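Side-chain contacts in Zn-dependent hydrolase of metallo-beta-lactamase superfamily TM0207 (Thermotoga maritima, PDB 1VJN), which is probably a zinc-dependent hydrolase of the metallo-beta-lactamase superfamily, its substrate not established: residues A21-E26 with V118-D123; K87-E92 with V133-E138; V160-N165 with K210-V215. All blocks are in the same frame, centred on the assembly; numbering follows the deposited sequence.

Contact 1. Residues A21-E26 with V118-D123; sequences ACFALE and VCHLGD
His120 and Ala21 meet through one nearly straight hydrogen bond. His120 NE2 donates to Ala21 O at 2.8 Å, with an N-H...O angle of 162°. The oxygen lies close to the imidazole plane. NE2 in turn lies in the carbonyl plane and uses a lone pair of Ala21 O. The side chain of His120 leaves its strand with CG anti to the backbone N (chi1 -173°), which sends the ring across to the other segment. Its second nitrogen is used as well: Gly122 N donates to His120 ND1 at 3.1 Å, from a position tilted out of the ring plane. Bonds at both nitrogens probably restrain the rotation of the ring. Ala21 O also accepts from Thr34 OG1. Ala21 CB adds a contact at 3.7 Å from His120 NE2.

The two segments belong to the two facing beta-sheets of the metallo-hydrolase fold, strand 22-27 in one and strand 116-120 in the other. The contact is therefore part of the core between the sheets.

Two residues on, Phe23 turns the same way. Its CG lies beside the backbone N, and CD1 approaches His120 CD2 at 4.1 Å, at the edge of the imidazole. The two planes stand at 82°, but the rings meet obliquely, with centroids 6.0 Å apart. Phe23 also stacks on Trp17 of strand 13-19. Further on, Leu25 and Val118 meet end to end by their methyls, Leu25 CD1 against Val118 CG1 at 4.0 Å.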
loop_
_atom_site.group_PDB
_atom_site.type_symbol
_atom_site.label_atom_id
_atom_site.label_comp_id
_atom_site.label_asym_id
_atom_site.label_seq_id
_atom_site.Cartn_x
_atom_site.Cartn_y
_atom_site.Cartn_z
ATOM N N ALA A 21 2.572 -6.139 -4.666
ATOM C CA ALA A 21 1.862 -5.231 -3.713
ATOM C C ALA A 21 2.096 -5.710 -2.259
ATOM O O ALA A 21 1.358 -5.334 -1.355
ATOM C CB ALA A 21 0.375 -5.224 -4.015
ATOM N N CYS A 22 3.117 -6.550 -2.089
ATOM C CA CYS A 22 3.488 -7.171 -0.801
ATOM C C CYS A 22 4.523 -6.401 0.013
ATOM O O CYS A 22 5.696 -6.311 -0.337
ATOM C CB CYS A 22 4.001 -8.577 -1.017
ATOM S SG CYS A 22 4.348 -9.394 0.561
ATOM N N PHE A 23 4.043 -5.831 1.102
ATOM C CA PHE A 23 4.814 -5.093 2.070
ATOM C C PHE A 23 4.636 -5.663 3.470
ATOM O O PHE A 23 3.540 -6.120 3.824
ATOM C CB PHE A 23 4.279 -3.662 2.133
ATOM C CG PHE A 23 4.406 -2.896 0.852
ATOM C CD1 PHE A 23 3.464 -3.049 -0.159
ATOM C CD2 PHE A 23 5.425 -1.991 0.681
ATOM C CE1 PHE A 23 3.573 -2.346 -1.348
ATOM C CE2 PHE A 23 5.528 -1.272 -0.503
ATOM C CZ PHE A 23 4.602 -1.451 -1.514
ATOM N N ALA A 24 5.700 -5.637 4.254
ATOM C CA ALA A 24 5.586 -5.844 5.707
ATOM C C ALA A 24 5.669 -4.474 6.335
ATOM O O ALA A 24 6.624 -3.706 6.070
ATOM C CB ALA A 24 6.672 -6.785 6.274
ATOM N N LEU A 25 4.638 -4.155 7.120
ATOM C CA LEU A 25 4.585 -2.956 7.977
ATOM C C LEU A 25 4.783 -3.337 9.423
ATOM O O LEU A 25 4.040 -4.154 9.968
ATOM C CB LEU A 25 3.219 -2.255 7.858
ATOM C CG LEU A 25 2.675 -2.067 6.464
ATOM C CD1 LEU A 25 1.247 -1.514 6.537
ATOM C CD2 LEU A 25 3.579 -1.155 5.686
ATOM N N GLU A 26 5.768 -2.740 10.061
ATOM C CA GLU A 26 5.972 -2.922 11.481
ATOM C C GLU A 26 5.645 -1.655 12.274
ATOM O O GLU A 26 6.194 -0.580 12.027
ATOM C CB GLU A 26 7.389 -3.347 11.751
ATOM C CG GLU A 26 7.737 -4.651 11.077
ATOM C CD GLU A 26 9.225 -4.944 11.090
ATOM O OE1 GLU A 26 9.858 -4.859 12.174
ATOM O OE2 GLU A 26 9.758 -5.275 10.012
ATOM N N VAL A 118 -1.385 4.610 7.532
ATOM C CA VAL A 118 -0.814 4.037 6.336
ATOM C C VAL A 118 -1.951 3.477 5.531
ATOM O O VAL A 118 -2.855 2.843 6.105
ATOM C CB VAL A 118 0.191 2.918 6.682
ATOM C CG1 VAL A 118 0.820 2.342 5.401
ATOM C CG2 VAL A 118 1.272 3.441 7.631
ATOM N N CYS A 119 -1.914 3.713 4.220
ATOM C CA CYS A 119 -2.942 3.233 3.277
ATOM C C CYS A 119 -2.376 2.435 2.111
ATOM O O CYS A 119 -1.599 2.928 1.315
ATOM C CB CYS A 119 -3.764 4.410 2.701
ATOM S SG CYS A 119 -5.179 3.927 1.680
ATOM N N HIS A 120 -2.877 1.220 1.954
ATOM C CA HIS A 120 -2.544 0.398 0.813
ATOM C C HIS A 120 -3.744 0.398 -0.103
ATOM O O HIS A 120 -4.812 -0.144 0.220
ATOM C CB HIS A 120 -2.269 -1.015 1.288
ATOM C CG HIS A 120 -1.753 -1.942 0.238
ATOM N ND1 HIS A 120 -2.537 -2.422 -0.791
ATOM C CD2 HIS A 120 -0.557 -2.565 0.127
ATOM C CE1 HIS A 120 -1.816 -3.253 -1.523
ATOM N NE2 HIS A 120 -0.623 -3.388 -0.964
ATOM N N LEU A 121 -3.568 0.930 -1.293
ATOM C CA LEU A 121 -4.708 1.089 -2.174
ATOM C C LEU A 121 -5.101 -0.127 -3.027
ATOM O O LEU A 121 -6.105 -0.072 -3.735
ATOM C CB LEU A 121 -4.499 2.317 -3.029
ATOM C CG LEU A 121 -4.705 3.695 -2.335
ATOM C CD1 LEU A 121 -4.263 4.793 -3.293
ATOM C CD2 LEU A 121 -6.148 3.954 -1.844
ATOM N N GLY A 122 -4.339 -1.208 -2.967
ATOM C CA GLY A 122 -4.644 -2.419 -3.709
ATOM C C GLY A 122 -4.398 -2.151 -5.201
ATOM O O GLY A 122 -3.428 -1.525 -5.567
ATOM N N ASP A 123 -5.317 -2.626 -6.041
ATOM C CA ASP A 123 -5.279 -2.460 -7.488
ATOM C C ASP A 123 -6.321 -1.435 -7.912
ATOM O O ASP A 123 -7.025 -1.601 -8.882
ATOM C CB ASP A 123 -5.575 -3.815 -8.090
ATOM C CG ASP A 123 -4.479 -4.826 -7.760
ATOM O OD1 ASP A 123 -3.297 -4.481 -7.914
ATOM O OD2 ASP A 123 -4.682 -5.955 -7.312
#

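Contact 2. Residues K87-E92 with V133-E138; sequences KIKGVE and VEEIGE
Lys89 is the first residue of strand segment 87-92 to touch helix segment 133-138, and Glu135 receives it. The lysine chain is fully extended, with CG anti to the backbone N (chi1 179°). This carries the ammonium group from the strand to the helix backbone. There Lys89 NZ donates to Glu135 O at 3.1 Å. The C=O...N angle is 121°, and NZ is tilted 20° from the carbonyl plane. Glu135 O belongs to the last turn of the helix, where carbonyls begin to lack helical N-H partners. The helix dipole would probably favour a positive charge at this end.

The same lysine crosses the Glu135 side chain obliquely. Lys89 CE lies 3.4 Å from Glu135 CG. The carboxylate is not gripped directly: Lys89 NZ stays 4.2 Å from Glu135 OE2, too far for a salt bridge, although the opposite charges probably attract.

Val91 then supplies the apolar part. Glu135 is extended and runs past Val91 in the opposite direction. Its CG and carboxylate carbon lie against Val91 CG2, with Glu135 CG 3.7 Å from that methyl. Glu135 OE1 comes within 3.9 Å of Val91 CG1. Val91 CG2 also meets the buried Ile136 at CG1, 4.2 Å away.

Past Ile136 the chain leaves the helix at Gly137, which has positive phi; Gly137 N still bonds to Val133 O at 2.8 Å. Helix 130-136 thus packs on the sheet across two adjacent strands. Strand 86-95 gives Lys89 and Val91, while Val108 and Val110 of strand 105-113 take up Ile136, which also touches Leu128 and Leu164.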
loop_
_atom_site.group_PDB
_atom_site.type_symbol
_atom_site.label_atom_id
_atom_site.label_comp_id
_atom_site.label_asym_id
_atom_site.label_seq_id
_atom_site.Cartn_x
_atom_site.Cartn_y
_atom_site.Cartn_z
ATOM N N LYS A 87 -5.483 -0.459 14.759
ATOM C CA LYS A 87 -6.783 -0.270 14.116
ATOM C C LYS A 87 -6.633 -0.459 12.594
ATOM O O LYS A 87 -5.782 0.173 11.944
ATOM C CB LYS A 87 -7.346 1.121 14.411
ATOM C CG LYS A 87 -7.908 1.294 15.815
ATOM C CD LYS A 87 -7.915 2.767 16.282
ATOM C CE LYS A 87 -8.601 3.739 15.261
ATOM N NZ LYS A 87 -8.973 5.086 15.866
ATOM N N ILE A 88 -7.428 -1.361 12.042
ATOM C CA ILE A 88 -7.446 -1.584 10.621
ATOM C C ILE A 88 -8.833 -1.399 10.059
ATOM O O ILE A 88 -9.840 -1.855 10.637
ATOM C CB ILE A 88 -6.974 -2.994 10.287
ATOM C CG1 ILE A 88 -5.557 -3.252 10.833
ATOM C CG2 ILE A 88 -7.000 -3.198 8.835
ATOM C CD1 ILE A 88 -5.355 -4.658 11.249
ATOM N N LYS A 89 -8.871 -0.797 8.893
ATOM C CA LYS A 89 -10.107 -0.507 8.229
ATOM C C LYS A 89 -10.008 -0.915 6.777
ATOM O O LYS A 89 -9.059 -0.536 6.095
ATOM C CB LYS A 89 -10.399 0.988 8.366
ATOM C CG LYS A 89 -11.699 1.428 7.677
ATOM C CD LYS A 89 -12.074 2.899 7.952
ATOM C CE LYS A 89 -13.564 3.093 7.660
ATOM N NZ LYS A 89 -14.098 4.510 7.839
ATOM N N GLY A 90 -10.992 -1.673 6.303
ATOM C CA GLY A 90 -11.105 -2.091 4.911
ATOM C C GLY A 90 -12.233 -1.371 4.197
ATOM O O GLY A 90 -13.367 -1.340 4.700
ATOM N N VAL A 91 -11.935 -0.820 3.022
ATOM C CA VAL A 91 -12.926 0.007 2.270
ATOM C C VAL A 91 -12.987 -0.567 0.874
ATOM O O VAL A 91 -11.977 -0.646 0.230
ATOM C CB VAL A 91 -12.493 1.507 2.254
ATOM C CG1 VAL A 91 -13.351 2.353 1.367
ATOM C CG2 VAL A 91 -12.486 2.060 3.647
ATOM N N GLU A 92 -14.150 -1.050 0.447
ATOM C CA GLU A 92 -14.294 -1.637 -0.870
ATOM C C GLU A 92 -14.415 -0.491 -1.866
ATOM O O GLU A 92 -15.143 0.487 -1.612
ATOM C CB GLU A 92 -15.548 -2.510 -0.932
ATOM C CG GLU A 92 -15.571 -3.593 -2.006
ATOM C CD GLU A 92 -16.518 -4.739 -1.595
ATOM O OE1 GLU A 92 -17.703 -4.464 -1.230
ATOM O OE2 GLU A 92 -16.085 -5.919 -1.604
ATOM N N VAL A 133 -13.091 8.686 -0.211
ATOM C CA VAL A 133 -12.167 9.633 0.404
ATOM C C VAL A 133 -12.598 9.900 1.869
ATOM O O VAL A 133 -11.776 9.881 2.790
ATOM C CB VAL A 133 -12.125 10.959 -0.358
ATOM C CG1 VAL A 133 -11.355 11.993 0.423
ATOM C CG2 VAL A 133 -11.573 10.780 -1.773
ATOM N N GLU A 134 -13.891 10.120 2.075
ATOM C CA GLU A 134 -14.438 10.469 3.393
ATOM C C GLU A 134 -14.190 9.350 4.411
ATOM O O GLU A 134 -13.770 9.600 5.533
ATOM C CB GLU A 134 -15.924 10.749 3.254
ATOM C CG GLU A 134 -16.638 11.180 4.520
ATOM C CD GLU A 134 -18.100 11.577 4.257
ATOM O OE1 GLU A 134 -18.715 11.107 3.265
ATOM O OE2 GLU A 134 -18.640 12.373 5.045
ATOM N N GLU A 135 -14.406 8.118 3.974
ATOM C CA GLU A 135 -14.128 6.919 4.755
ATOM C C GLU A 135 -12.628 6.675 4.940
ATOM O O GLU A 135 -12.223 6.218 5.981
ATOM C CB GLU A 135 -14.746 5.705 4.039
ATOM C CG GLU A 135 -14.983 4.476 4.903
ATOM C CD GLU A 135 -16.002 3.460 4.312
ATOM O OE1 GLU A 135 -16.556 3.705 3.189
ATOM O OE2 GLU A 135 -16.239 2.398 4.972
ATOM N N ILE A 136 -11.788 6.940 3.942
ATOM C CA ILE A 136 -10.357 6.681 4.146
ATOM C C ILE A 136 -9.725 7.745 5.069
ATOM O O ILE A 136 -8.949 7.410 5.972
ATOM C CB ILE A 136 -9.610 6.502 2.803
ATOM C CG1 ILE A 136 -10.101 5.223 2.123
ATOM C CG2 ILE A 136 -8.060 6.430 3.015
ATOM C CD1 ILE A 136 -9.800 5.204 0.701
ATOM N N GLY A 137 -10.070 9.008 4.862
ATOM C CA GLY A 137 -9.511 10.122 5.643
ATOM C C GLY A 137 -8.114 10.534 5.220
ATOM O O GLY A 137 -7.572 9.980 4.269
ATOM N N GLU A 138 -7.511 11.501 5.928
ATOM C CA GLU A 138 -6.131 11.904 5.644
ATOM C C GLU A 138 -5.145 10.769 5.893
ATOM O O GLU A 138 -5.272 10.058 6.857
ATOM C CB GLU A 138 -5.754 13.174 6.400
ATOM C CG GLU A 138 -6.681 14.316 6.000
ATOM C CD GLU A 138 -5.992 15.662 5.975
ATOM O OE1 GLU A 138 -5.114 15.906 6.842
ATOM O OE2 GLU A 138 -6.340 16.467 5.074
#

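Contact 3. Residues V160-N165 with K210-V215; sequences VADLLN and KERKVV
A Schellman motif ends helix 154-163, and Arg212 binds beside it. Asn165 is the C-prime residue with positive phi. Its N bonds to Asp162 O, and Ala166 N bonds to Ala161 O.

Arg212 makes an end-on salt bridge to Asp162. Both terminal nitrogens hold the same oxygen. Arg212 NH1 donates to Asp162 OD1 at 2.8 Å, nearly in line with the C-O bond, with an N-H...O angle of 160°. Arg212 NH2 reaches the same Asp162 OD1 at 3.3 Å and a more bent 135°, on the anti lone pair of OD1. The carboxylate and guanidinium planes are only 6° apart, so the ion pair is almost flat. The chain of Arg212 bends at chi3, which brings the edge of the guanidinium to the Asp162 carboxylate. Asp162 OD2 is taken by Lys158 in a second salt bridge, so each oxygen has a cationic partner, which would favour the ionised form.

Arg212 NH2 also passes 3.5 Å from Ala161 O and 4.1 Å from Ala161 CB. The same nitrogen donates to Ala166 O, just past the helix end.

The arginine bridges the step from helix 154-163 to strand 168-172. Arg212 leads into strand 213-216, which runs parallel to 168-172 in the sheet. Its side chain lies on Ile169 of that strand, and Ala161 packs on Ile169 and on Leu142 of strand 141-145.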
loop_
_atom_site.group_PDB
_atom_site.type_symbol
_atom_site.label_atom_id
_atom_site.label_comp_id
_atom_site.label_asym_id
_atom_site.label_seq_id
_atom_site.Cartn_x
_atom_site.Cartn_y
_atom_site.Cartn_z
ATOM N N VAL A 160 -5.520 11.189 -6.433
ATOM C CA VAL A 160 -5.841 10.419 -5.237
ATOM C C VAL A 160 -4.917 10.783 -4.083
ATOM O O VAL A 160 -5.367 10.996 -2.959
ATOM C CB VAL A 160 -5.768 8.885 -5.514
ATOM C CG1 VAL A 160 -5.843 8.077 -4.247
ATOM C CG2 VAL A 160 -6.899 8.449 -6.426
ATOM N N ALA A 161 -3.616 10.861 -4.338
ATOM C CA ALA A 161 -2.698 11.301 -3.276
ATOM C C ALA A 161 -3.109 12.646 -2.726
ATOM O O ALA A 161 -3.096 12.842 -1.525
ATOM C CB ALA A 161 -1.315 11.362 -3.763
ATOM N N ASP A 162 -3.465 13.584 -3.601
ATOM C CA ASP A 162 -3.968 14.882 -3.165
ATOM C C ASP A 162 -5.289 14.806 -2.408
ATOM O O ASP A 162 -5.483 15.535 -1.432
ATOM C CB ASP A 162 -4.132 15.825 -4.359
ATOM C CG ASP A 162 -2.791 16.185 -5.032
ATOM O OD1 ASP A 162 -1.701 15.842 -4.494
ATOM O OD2 ASP A 162 -2.742 16.807 -6.125
ATOM N N LEU A 163 -6.217 13.954 -2.853
ATOM C CA LEU A 163 -7.467 13.817 -2.142
ATOM C C LEU A 163 -7.270 13.350 -0.700
ATOM O O LEU A 163 -8.092 13.626 0.147
ATOM C CB LEU A 163 -8.414 12.829 -2.845
ATOM C CG LEU A 163 -9.081 13.391 -4.115
ATOM C CD1 LEU A 163 -9.726 12.322 -4.948
ATOM C CD2 LEU A 163 -10.097 14.506 -3.767
ATOM N N LEU A 164 -6.231 12.574 -0.462
ATOM C CA LEU A 164 -6.004 11.924 0.824
ATOM C C LEU A 164 -4.935 12.701 1.618
ATOM O O LEU A 164 -4.553 12.276 2.695
ATOM C CB LEU A 164 -5.565 10.457 0.592
ATOM C CG LEU A 164 -6.584 9.491 -0.051
ATOM C CD1 LEU A 164 -6.034 8.063 -0.215
ATOM C CD2 LEU A 164 -7.869 9.478 0.733
ATOM N N ASN A 165 -4.502 13.849 1.079
ATOM C CA ASN A 165 -3.439 14.691 1.666
ATOM C C ASN A 165 -2.204 13.877 2.056
ATOM O O ASN A 165 -1.578 14.118 3.080
ATOM C CB ASN A 165 -4.020 15.502 2.833
ATOM C CG ASN A 165 -3.189 16.748 3.169
ATOM O OD1 ASN A 165 -2.665 17.439 2.283
ATOM N ND2 ASN A 165 -3.060 17.031 4.463
ATOM N N LYS A 210 6.060 15.200 8.078
ATOM C CA LYS A 210 5.621 16.591 8.047
ATOM C C LYS A 210 5.361 17.005 6.616
ATOM O O LYS A 210 4.408 17.718 6.346
ATOM C CB LYS A 210 6.677 17.525 8.640
ATOM C CG LYS A 210 6.944 17.331 10.140
ATOM C CD LYS A 210 8.184 18.098 10.616
ATOM C CE LYS A 210 8.009 19.647 10.569
ATOM N NZ LYS A 210 7.370 20.227 11.797
ATOM N N GLU A 211 6.205 16.552 5.693
ATOM C CA GLU A 211 6.134 17.002 4.305
ATOM C C GLU A 211 5.907 15.887 3.326
ATOM O O GLU A 211 6.132 14.732 3.613
ATOM C CB GLU A 211 7.423 17.689 3.896
ATOM C CG GLU A 211 7.932 18.703 4.891
ATOM C CD GLU A 211 8.960 19.623 4.271
ATOM O OE1 GLU A 211 9.435 19.316 3.141
ATOM O OE2 GLU A 211 9.291 20.652 4.912
ATOM N N ARG A 212 5.491 16.281 2.137
ATOM C CA ARG A 212 5.290 15.365 1.059
ATOM C C ARG A 212 6.609 14.902 0.494
ATOM O O ARG A 212 7.486 15.712 0.208
ATOM C CB ARG A 212 4.486 16.003 -0.061
ATOM C CG ARG A 212 4.437 15.080 -1.260
ATOM C CD ARG A 212 3.380 15.388 -2.197
ATOM N NE ARG A 212 2.088 14.992 -1.667
ATOM C CZ ARG A 212 0.946 15.214 -2.301
ATOM N NH1 ARG A 212 0.946 15.854 -3.474
ATOM N NH2 ARG A 212 -0.199 14.819 -1.764
ATOM N N LYS A 213 6.728 13.593 0.296
ATOM C CA LYS A 213 7.892 13.024 -0.370
ATOM C C LYS A 213 7.491 11.741 -1.090
ATOM O O LYS A 213 6.917 10.837 -0.484
ATOM C CB LYS A 213 8.981 12.715 0.638
ATOM C CG LYS A 213 10.360 12.494 0.025
ATOM C CD LYS A 213 11.434 12.368 1.124
ATOM C CE LYS A 213 11.067 11.346 2.246
ATOM N NZ LYS A 213 12.174 11.061 3.222
ATOM N N VAL A 214 7.784 11.685 -2.380
ATOM C CA VAL A 214 7.628 10.473 -3.140
ATOM C C VAL A 214 8.875 9.579 -2.929
ATOM O O VAL A 214 10.016 10.021 -3.104
ATOM C CB VAL A 214 7.391 10.812 -4.616
ATOM C CG1 VAL A 214 7.339 9.546 -5.433
ATOM C CG2 VAL A 214 6.106 11.595 -4.776
ATOM N N VAL A 215 8.653 8.349 -2.487
ATOM C CA VAL A 215 9.727 7.399 -2.199
ATOM C C VAL A 215 9.544 6.178 -3.082
ATOM O O VAL A 215 8.522 5.479 -2.972
ATOM C CB VAL A 215 9.737 6.962 -0.735
ATOM C CG1 VAL A 215 10.780 5.829 -0.500
ATOM C CG2 VAL A 215 10.036 8.142 0.155
#

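How the contacts relate
Contact 1 is core, near the centre of the chain. Contacts 2 and 3 are only partly buried, the centre of each about 13 Å from the centre of the chain. All three reach the same sheet: contact 1 ties it to the facing sheet, whereas contacts 2 and 3 lay helices on it. The chemistry follows place. Contact 1 relies on a histidine-to-carbonyl hydrogen bond and apolar packing. Contact 2 sets a lysine on a helix carbonyl beside a valine, and contact 3 is a salt bridge near the surface. The contacts also touch: Cys119 packs on Ile136 and Leu121 on Val160, while Leu163 of helix 154-163 lies against Val133 of helix 130-136.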